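Local coordinates for FAD dependent oxidoreductase domain-containing protein (PDB 3C4N) that is of unknown function, binds adenosine diphosphate in the crystal and is probably an FAD-dependent oxidoreductase of the ETF-QO/FixC family, at residues G108-G113 with L176-Q181; E100-Q105 with L382-A387; G201-R206 with T220-A225. One frame throughout, in Å; residues are numbered along the deposited sequence.

Interaction 1: residues G108-G113 with L176-Q181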
loop_
_atom_site.group_PDB
_atom_site.type_symbol
_atom_site.label_atom_id
_atom_site.label_comp_id
_atom_site.label_asym_id
_atom_site.label_seq_id
_atom_site.Cartn_x
_atom_site.Cartn_y
_atom_site.Cartn_z
ATOM N N GLY A 108 -3.904 -15.794 -17.704
ATOM C CA GLY A 108 -4.431 -14.514 -18.143
ATOM C C GLY A 108 -4.108 -13.398 -17.164
ATOM O O GLY A 108 -4.615 -12.281 -17.290
ATOM N N ALA A 109 -3.261 -13.706 -16.184
ATOM C CA ALA A 109 -2.860 -12.739 -15.163
ATOM C C ALA A 109 -4.067 -12.052 -14.498
ATOM O O ALA A 109 -4.031 -10.854 -14.231
ATOM C CB ALA A 109 -1.926 -11.695 -15.784
ATOM N N LEU A 110 -5.131 -12.820 -14.250
ATOM C CA LEU A 110 -6.360 -12.316 -13.617
ATOM C C LEU A 110 -7.119 -11.380 -14.544
ATOM O O LEU A 110 -8.055 -10.706 -14.120
ATOM C CB LEU A 110 -6.030 -11.568 -12.315
ATOM C CG LEU A 110 -5.166 -12.321 -11.294
ATOM C CD1 LEU A 110 -4.772 -11.416 -10.133
ATOM C CD2 LEU A 110 -5.936 -13.526 -10.813
ATOM N N GLY A 111 -6.700 -11.332 -15.803
ATOM C CA GLY A 111 -7.343 -10.461 -16.770
ATOM C C GLY A 111 -7.117 -8.989 -16.473
ATOM O O GLY A 111 -7.998 -8.165 -16.706
ATOM N N SER A 112 -5.928 -8.651 -15.976
ATOM C CA SER A 112 -5.609 -7.270 -15.626
ATOM C C SER A 112 -4.648 -6.619 -16.609
ATOM O O SER A 112 -4.099 -5.555 -16.327
ATOM C CB SER A 112 -4.967 -7.226 -14.247
ATOM O OG SER A 112 -3.697 -7.855 -14.303
ATOM N N GLY A 113 -4.434 -7.261 -17.749
ATOM C CA GLY A 113 -3.516 -6.718 -18.725
ATOM C C GLY A 113 -2.114 -6.604 -18.151
ATOM O O GLY A 113 -1.236 -6.001 -18.762
ATOM N N LEU A 176 1.021 -10.118 -4.862
ATOM C CA LEU A 176 1.374 -8.705 -5.028
ATOM C C LEU A 176 0.536 -8.079 -6.144
ATOM O O LEU A 176 -0.037 -7.002 -5.981
ATOM C CB LEU A 176 2.858 -8.550 -5.377
ATOM C CG LEU A 176 3.318 -7.091 -5.487
ATOM C CD1 LEU A 176 3.108 -6.414 -4.146
ATOM C CD2 LEU A 176 4.792 -6.996 -5.917
ATOM N N LEU A 177 0.488 -8.766 -7.281
ATOM C CA LEU A 177 -0.277 -8.306 -8.428
ATOM C C LEU A 177 -1.723 -8.067 -8.031
ATOM O O LEU A 177 -2.316 -7.048 -8.375
ATOM C CB LEU A 177 -0.244 -9.343 -9.549
ATOM C CG LEU A 177 -1.261 -9.148 -10.672
ATOM C CD1 LEU A 177 -1.061 -7.804 -11.358
ATOM C CD2 LEU A 177 -1.105 -10.269 -11.663
ATOM N N ALA A 178 -2.289 -9.016 -7.303
ATOM C CA ALA A 178 -3.669 -8.909 -6.886
ATOM C C ALA A 178 -3.835 -7.735 -5.944
ATOM O O ALA A 178 -4.765 -6.947 -6.090
ATOM C CB ALA A 178 -4.112 -10.199 -6.215
ATOM N N ALA A 179 -2.936 -7.601 -4.979
ATOM C CA ALA A 179 -3.050 -6.484 -4.048
ATOM C C ALA A 179 -2.914 -5.171 -4.827
ATOM O O ALA A 179 -3.745 -4.281 -4.698
ATOM C CB ALA A 179 -1.980 -6.582 -2.961
ATOM N N GLN A 180 -1.876 -5.062 -5.647
ATOM C CA GLN A 180 -1.669 -3.852 -6.421
ATOM C C GLN A 180 -2.918 -3.411 -7.170
ATOM O O GLN A 180 -3.386 -2.277 -7.010
ATOM C CB GLN A 180 -0.509 -4.043 -7.393
ATOM C CG GLN A 180 0.806 -4.106 -6.665
ATOM C CD GLN A 180 1.977 -4.217 -7.588
ATOM O OE1 GLN A 180 1.895 -4.875 -8.632
ATOM N NE2 GLN A 180 3.092 -3.584 -7.212
ATOM N N GLN A 181 -3.458 -4.321 -7.974
ATOM C CA GLN A 181 -4.660 -4.082 -8.755
ATOM C C GLN A 181 -5.842 -3.702 -7.862
ATOM O O GLN A 181 -6.653 -2.859 -8.238
ATOM C CB GLN A 181 -5.011 -5.335 -9.572
ATOM C CG GLN A 181 -4.135 -5.587 -10.795
ATOM C CD GLN A 181 -4.005 -4.358 -11.680
ATOM O OE1 GLN A 181 -3.096 -3.550 -11.491
ATOM N NE2 GLN A 181 -4.917 -4.205 -12.639
#

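Interaction 2: residues E100-Q105 with L382-A387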
loop_
_atom_site.group_PDB
_atom_site.type_symbol
_atom_site.label_atom_id
_atom_site.label_comp_id
_atom_site.label_asym_id
_atom_site.label_seq_id
_atom_site.Cartn_x
_atom_site.Cartn_y
_atom_site.Cartn_z
ATOM N N GLU A 100 -9.597 -25.574 -13.147
ATOM C CA GLU A 100 -9.416 -25.024 -14.492
ATOM C C GLU A 100 -9.596 -23.512 -14.519
ATOM O O GLU A 100 -8.876 -22.814 -15.224
ATOM C CB GLU A 100 -10.383 -25.686 -15.487
ATOM C CG GLU A 100 -10.120 -27.186 -15.763
ATOM C CD GLU A 100 -8.647 -27.520 -16.070
ATOM O OE1 GLU A 100 -7.927 -26.671 -16.647
ATOM O OE2 GLU A 100 -8.222 -28.653 -15.742
ATOM N N TRP A 101 -10.556 -23.018 -13.750
ATOM C CA TRP A 101 -10.815 -21.591 -13.683
ATOM C C TRP A 101 -9.565 -20.909 -13.124
ATOM O O TRP A 101 -9.113 -19.875 -13.638
ATOM C CB TRP A 101 -12.020 -21.320 -12.779
ATOM C CG TRP A 101 -12.454 -19.889 -12.783
ATOM C CD1 TRP A 101 -13.329 -19.298 -13.648
ATOM C CD2 TRP A 101 -11.969 -18.851 -11.931
ATOM N NE1 TRP A 101 -13.415 -17.950 -13.392
ATOM C CE2 TRP A 101 -12.590 -17.648 -12.340
ATOM C CE3 TRP A 101 -11.066 -18.818 -10.862
ATOM C CZ2 TRP A 101 -12.332 -16.421 -11.715
ATOM C CZ3 TRP A 101 -10.809 -17.602 -10.242
ATOM C CH2 TRP A 101 -11.442 -16.420 -10.672
ATOM N N THR A 102 -8.999 -21.494 -12.072
ATOM C CA THR A 102 -7.787 -20.943 -11.470
ATOM C C THR A 102 -6.662 -20.954 -12.506
ATOM O O THR A 102 -5.919 -19.981 -12.622
ATOM C CB THR A 102 -7.344 -21.762 -10.227
ATOM O OG1 THR A 102 -8.338 -21.637 -9.205
ATOM C CG2 THR A 102 -5.999 -21.248 -9.689
ATOM N N ARG A 103 -6.554 -22.041 -13.274
ATOM C CA ARG A 103 -5.497 -22.132 -14.275
ATOM C C ARG A 103 -5.628 -21.018 -15.305
ATOM O O ARG A 103 -4.636 -20.374 -15.656
ATOM C CB ARG A 103 -5.492 -23.496 -14.992
ATOM C CG ARG A 103 -4.104 -23.845 -15.545
ATOM C CD ARG A 103 -4.017 -25.107 -16.409
ATOM N NE ARG A 103 -3.926 -24.695 -17.804
ATOM C CZ ARG A 103 -3.016 -25.105 -18.685
ATOM N NH1 ARG A 103 -2.070 -25.971 -18.366
ATOM N NH2 ARG A 103 -3.034 -24.603 -19.903
ATOM N N GLU A 104 -6.854 -20.794 -15.776
ATOM C CA GLU A 104 -7.137 -19.761 -16.763
ATOM C C GLU A 104 -6.755 -18.377 -16.245
ATOM O O GLU A 104 -6.177 -17.569 -16.980
ATOM C CB GLU A 104 -8.622 -19.781 -17.140
ATOM C CG GLU A 104 -8.902 -19.000 -18.409
ATOM C CD GLU A 104 -10.324 -19.174 -18.947
ATOM O OE1 GLU A 104 -10.506 -19.014 -20.177
ATOM O OE2 GLU A 104 -11.253 -19.453 -18.158
ATOM N N GLN A 105 -7.084 -18.115 -14.978
ATOM C CA GLN A 105 -6.764 -16.842 -14.339
ATOM C C GLN A 105 -5.248 -16.619 -14.374
ATOM O O GLN A 105 -4.769 -15.549 -14.762
ATOM C CB GLN A 105 -7.250 -16.833 -12.882
ATOM C CG GLN A 105 -8.734 -16.668 -12.695
ATOM C CD GLN A 105 -9.227 -15.297 -13.099
ATOM O OE1 GLN A 105 -9.906 -15.157 -14.113
ATOM N NE2 GLN A 105 -8.886 -14.270 -12.313
ATOM N N LEU A 382 -6.002 -24.560 -6.673
ATOM C CA LEU A 382 -7.375 -24.148 -6.401
ATOM C C LEU A 382 -7.574 -22.829 -5.634
ATOM O O LEU A 382 -8.714 -22.455 -5.357
ATOM C CB LEU A 382 -8.051 -25.270 -5.609
ATOM C CG LEU A 382 -7.905 -26.701 -6.147
ATOM C CD1 LEU A 382 -8.288 -27.712 -5.075
ATOM C CD2 LEU A 382 -8.756 -26.872 -7.376
ATOM N N GLY A 383 -6.491 -22.133 -5.291
ATOM C CA GLY A 383 -6.595 -20.896 -4.516
ATOM C C GLY A 383 -7.460 -19.753 -5.034
ATOM O O GLY A 383 -8.358 -19.299 -4.335
ATOM N N LEU A 384 -7.183 -19.267 -6.241
ATOM C CA LEU A 384 -7.958 -18.169 -6.808
ATOM C C LEU A 384 -9.453 -18.476 -6.824
ATOM O O LEU A 384 -10.260 -17.668 -6.376
ATOM C CB LEU A 384 -7.483 -17.852 -8.233
ATOM C CG LEU A 384 -6.085 -17.231 -8.362
ATOM C CD1 LEU A 384 -5.639 -17.133 -9.842
ATOM C CD2 LEU A 384 -6.130 -15.850 -7.734
ATOM N N ALA A 385 -9.809 -19.661 -7.316
ATOM C CA ALA A 385 -11.204 -20.079 -7.413
ATOM C C ALA A 385 -11.969 -19.886 -6.119
ATOM O O ALA A 385 -13.095 -19.374 -6.128
ATOM C CB ALA A 385 -11.282 -21.540 -7.850
ATOM N N ALA A 386 -11.370 -20.289 -5.002
ATOM C CA ALA A 386 -12.047 -20.151 -3.713
ATOM C C ALA A 386 -12.193 -18.687 -3.295
ATOM O O ALA A 386 -13.160 -18.330 -2.620
ATOM C CB ALA A 386 -11.309 -20.957 -2.637
ATOM N N ALA A 387 -11.249 -17.837 -3.702
ATOM C CA ALA A 387 -11.332 -16.414 -3.358
ATOM C C ALA A 387 -12.372 -15.723 -4.234
ATOM O O ALA A 387 -13.052 -14.804 -3.789
ATOM C CB ALA A 387 -9.967 -15.735 -3.525
#

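Interaction 3: residues G201-R206 with T220-A225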
loop_
_atom_site.group_PDB
_atom_site.type_symbol
_atom_site.label_atom_id
_atom_site.label_comp_id
_atom_site.label_asym_id
_atom_site.label_seq_id
_atom_site.Cartn_x
_atom_site.Cartn_y
_atom_site.Cartn_z
ATOM N N GLY A 201 -17.323 -5.239 14.463
ATOM C CA GLY A 201 -16.270 -4.711 13.617
ATOM C C GLY A 201 -14.884 -5.273 13.875
ATOM O O GLY A 201 -14.712 -6.447 14.216
ATOM N N VAL A 202 -13.883 -4.419 13.712
ATOM C CA VAL A 202 -12.509 -4.831 13.908
ATOM C C VAL A 202 -11.762 -3.829 14.772
ATOM O O VAL A 202 -12.117 -2.652 14.821
ATOM C CB VAL A 202 -11.799 -4.966 12.544
ATOM C CG1 VAL A 202 -10.430 -5.582 12.719
ATOM C CG2 VAL A 202 -12.657 -5.803 11.603
ATOM N N ARG A 203 -10.752 -4.314 15.483
ATOM C CA ARG A 203 -9.924 -3.466 16.325
ATOM C C ARG A 203 -8.544 -3.535 15.690
ATOM O O ARG A 203 -7.992 -4.615 15.501
ATOM C CB ARG A 203 -9.880 -3.996 17.758
ATOM C CG ARG A 203 -8.995 -3.179 18.693
ATOM C CD ARG A 203 -8.890 -3.824 20.078
ATOM N NE ARG A 203 -10.198 -4.061 20.687
ATOM C CZ ARG A 203 -11.074 -3.108 20.990
ATOM N NH1 ARG A 203 -10.787 -1.834 20.742
ATOM N NH2 ARG A 203 -12.239 -3.432 21.540
ATOM N N LEU A 204 -8.001 -2.373 15.350
ATOM C CA LEU A 204 -6.703 -2.281 14.699
ATOM C C LEU A 204 -5.590 -1.843 15.635
ATOM O O LEU A 204 -5.672 -0.781 16.250
ATOM C CB LEU A 204 -6.804 -1.292 13.546
ATOM C CG LEU A 204 -7.984 -1.560 12.621
ATOM C CD1 LEU A 204 -8.177 -0.385 11.690
ATOM C CD2 LEU A 204 -7.750 -2.857 11.851
ATOM N N HIS A 205 -4.542 -2.654 15.725
ATOM C CA HIS A 205 -3.399 -2.328 16.570
ATOM C C HIS A 205 -2.213 -1.929 15.696
ATOM O O HIS A 205 -1.973 -2.555 14.667
ATOM C CB HIS A 205 -3.009 -3.528 17.438
ATOM C CG HIS A 205 -4.132 -4.050 18.275
ATOM N ND1 HIS A 205 -5.162 -4.800 17.750
ATOM C CD2 HIS A 205 -4.425 -3.873 19.585
ATOM C CE1 HIS A 205 -6.042 -5.060 18.699
ATOM N NE2 HIS A 205 -5.622 -4.507 19.821
ATOM N N ARG A 206 -1.489 -0.884 16.108
ATOM C CA ARG A 206 -0.304 -0.395 15.390
ATOM C C ARG A 206 0.811 -0.047 16.373
ATOM O O ARG A 206 0.772 -0.442 17.543
ATOM C CB ARG A 206 -0.634 0.852 14.552
ATOM C CG ARG A 206 -1.808 0.645 13.599
ATOM C CD ARG A 206 -1.983 1.704 12.504
ATOM N NE ARG A 206 -2.727 2.851 12.929
ATOM C CZ ARG A 206 -3.890 3.374 12.552
ATOM N NH1 ARG A 206 -4.707 2.907 11.612
ATOM N NH2 ARG A 206 -4.198 4.478 13.196
ATOM N N THR A 220 -4.708 1.433 19.395
ATOM C CA THR A 220 -5.914 0.663 19.152
ATOM C C THR A 220 -6.933 1.559 18.464
ATOM O O THR A 220 -7.086 2.723 18.821
ATOM C CB THR A 220 -6.489 0.149 20.470
ATOM O OG1 THR A 220 -5.616 -0.855 21.003
ATOM C CG2 THR A 220 -7.881 -0.423 20.263
ATOM N N ARG A 221 -7.633 1.013 17.478
ATOM C CA ARG A 221 -8.619 1.786 16.736
ATOM C C ARG A 221 -9.686 0.862 16.168
ATOM O O ARG A 221 -9.395 0.023 15.319
ATOM C CB ARG A 221 -7.920 2.540 15.598
ATOM C CG ARG A 221 -8.856 3.110 14.541
ATOM C CD ARG A 221 -8.096 3.531 13.278
ATOM N NE ARG A 221 -9.014 3.802 12.171
ATOM C CZ ARG A 221 -8.649 3.920 10.898
ATOM N NH1 ARG A 221 -9.562 4.167 9.968
ATOM N NH2 ARG A 221 -7.374 3.790 10.554
ATOM N N GLN A 222 -10.920 1.008 16.632
ATOM C CA GLN A 222 -11.999 0.170 16.129
ATOM C C GLN A 222 -12.642 0.768 14.884
ATOM O O GLN A 222 -12.538 1.974 14.632
ATOM C CB GLN A 222 -13.069 -0.035 17.199
ATOM C CG GLN A 222 -12.604 -0.819 18.402
ATOM C CD GLN A 222 -13.755 -1.482 19.115
ATOM O OE1 GLN A 222 -14.700 -0.819 19.550
ATOM N NE2 GLN A 222 -13.690 -2.800 19.238
ATOM N N ILE A 223 -13.304 -0.090 14.109
ATOM C CA ILE A 223 -13.994 0.310 12.884
ATOM C C ILE A 223 -15.156 -0.650 12.601
ATOM O O ILE A 223 -15.006 -1.862 12.732
ATOM C CB ILE A 223 -13.037 0.293 11.653
ATOM C CG1 ILE A 223 -12.364 -1.077 11.515
ATOM C CG2 ILE A 223 -11.988 1.382 11.785
ATOM C CD1 ILE A 223 -11.361 -1.175 10.364
ATOM N N ARG A 224 -16.319 -0.111 12.238
ATOM C CA ARG A 224 -17.462 -0.958 11.918
ATOM C C ARG A 224 -17.269 -1.521 10.514
ATOM O O ARG A 224 -16.601 -0.910 9.669
ATOM C CB ARG A 224 -18.783 -0.182 11.945
ATOM C CG ARG A 224 -19.338 0.124 13.329
ATOM C CD ARG A 224 -20.746 0.727 13.216
ATOM N NE ARG A 224 -20.738 1.963 12.439
ATOM C CZ ARG A 224 -20.198 3.106 12.856
ATOM N NH1 ARG A 224 -19.631 3.166 14.055
ATOM N NH2 ARG A 224 -20.209 4.181 12.068
ATOM N N ALA A 225 -17.882 -2.679 10.281
ATOM C CA ALA A 225 -17.809 -3.373 9.010
ATOM C C ALA A 225 -19.049 -4.233 8.812
ATOM O O ALA A 225 -19.469 -4.938 9.727
ATOM C CB ALA A 225 -16.569 -4.245 8.980
#

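Interaction 1: residues G108-G113 with L176-Q181
The Schellman motif that ends helix 96-107 turns Ala-109 and Leu-110 against the flank of helix 171-183, where they meet Leu-177 and Ala-178. Ala-109 is its C-prime residue, with positive phi (51°), and the bonds that define it run from Ala-109 N to Leu-106 O and from Leu-110 N to Gln-105 O. Leu-177 reaches into the turn because its CG stands anti to the backbone N (chi1 166°), and its two methyls divide the work. Its CD2 lies 4.1 Å from Leu-110 CD1, the two leucines running antiparallel alongside each other, and also 3.9 Å from Ala-109 O. Leu-110 CD1 touches Ala-178 CB as well, at 4.2 Å. Consistent with a Rossmann-type FAD-binding fold, helix 46-58 follows a glycine-rich turn; it packs beside both partners: Phe-53 touches Leu-110 and Gln-181, and Ala-49 touches Ala-178. Farther along the loop, Leu-177 CD1 comes within 4.0 Å of Ser-112 OG. That hydroxyl is held by the loop itself, donating to Ala-109 O at 3.0 Å with a C=O...OG angle of 165°, and it is also bonded to Lys-114 N. Ser-112 CB rests 3.9 Å from Gln-181 CG, and Gln-181 packs in turn on Gly-184 of the second subunit.

Interaction 2: residues E100-Q105 with L382-A387
The indole of Trp-101 presents its six-membered ring to helix 379-398: Leu-384 C lies at the edge, 3.8 Å from CZ3, and Ala-385 CA approaches CE3 obliquely at 3.7 Å. Gln-105 CG, one turn on, sits 3.3 Å above the ring plane, nearer the ring's border than its centre, and the ring also stacks with His-388. At the crossing of two nearly perpendicular helices, with axes 101° apart and 7.3 Å at closest approach, Thr-102 is a knob in a hole formed by Leu-382, Gly-383, Leu-384 and Ala-385. Its OG1 lies beside its own backbone N (chi1 -65°), which turns CG2 toward Leu-384 CB. Helix 379-398 is kinked here, the amides of Leu-384 and Ala-385 making no bond to the preceding turn. Thr-102 OG1 takes up the second of them, accepting from Ala-385 N at 3.1 Å (N-H...O 148°), while it is also hydrogen-bonded to Gln-98 O within its own helix. Next to the kink, Ala-386 touches Met-47, a residue of the ADP site. Gln-105 sends its NE2 to Tyr-54 OH and sets its CB against Leu-384 CD1, at 3.5 Å.

Interaction 3: residues G201-R206 with T220-A225
Arg-203 leaves its strand with CG anti to the backbone N (chi1 178°) and then bends at chi3 (-55°), which lays its guanidinium flat against the Gln-222 amide, the planes only 5° apart. Gln-222 NE2 lies over the guanidinium face, 3.2 Å from Arg-203 CZ; both groups are donors there and no hydrogen bond forms. Thr-220 CG2 packs against the arginine's stem, 3.4 Å from Arg-203 CG. Replacing Arg-203 by an alanine removes both contacts and is likely to leave the Gln-222 amide free to turn. Leu-204 and Ile-223 run nearly perpendicular to each other, CD1 to CD1 at 3.5 Å, on the face that also carries Val-202. Just past the end of strand 201-205, Arg-206 NH1 stands 3.0 Å from Arg-221 NH2, a like-charge approach probably eased by the salt bridge from Arg-221 to Glu-35. Val-202 and Ile-223 form a hydrogen-bonded pair, with Val-202 N to Ile-223 O at 3.0 Å and Ile-223 N to Val-202 O at 2.9 Å. At Gly-201 a CB would clash with Ile-223 O. With strand 194-198 the two strands make an antiparallel meander beside parallel strand 36-42, an arrangement typical of Rossmann-type FAD-binding domains.

From the N terminus, helix 96-107 opens the loop of interaction 2 at 100-105, a loop that closes only at 382-387 in the C-terminal helix. The other two contacts nest inside it in series: interaction 1 joins the loop just after that helix to helix 171-183, and interaction 3 then pairs strands 201-205 and 221-225 across a short span that is partly unmodelled. Interactions 1 and 2 touch, since Leu-110 CD2 packs 3.7 Å from Leu-384 CD1, so helix 96-107 and the loop after it connect helix 171-183 to helix 379-398. Interaction 3 stands apart at the outer part of the nine-stranded sheet, its nearest atoms about 16 Å from interaction 1 and about 17 Å from interaction 2.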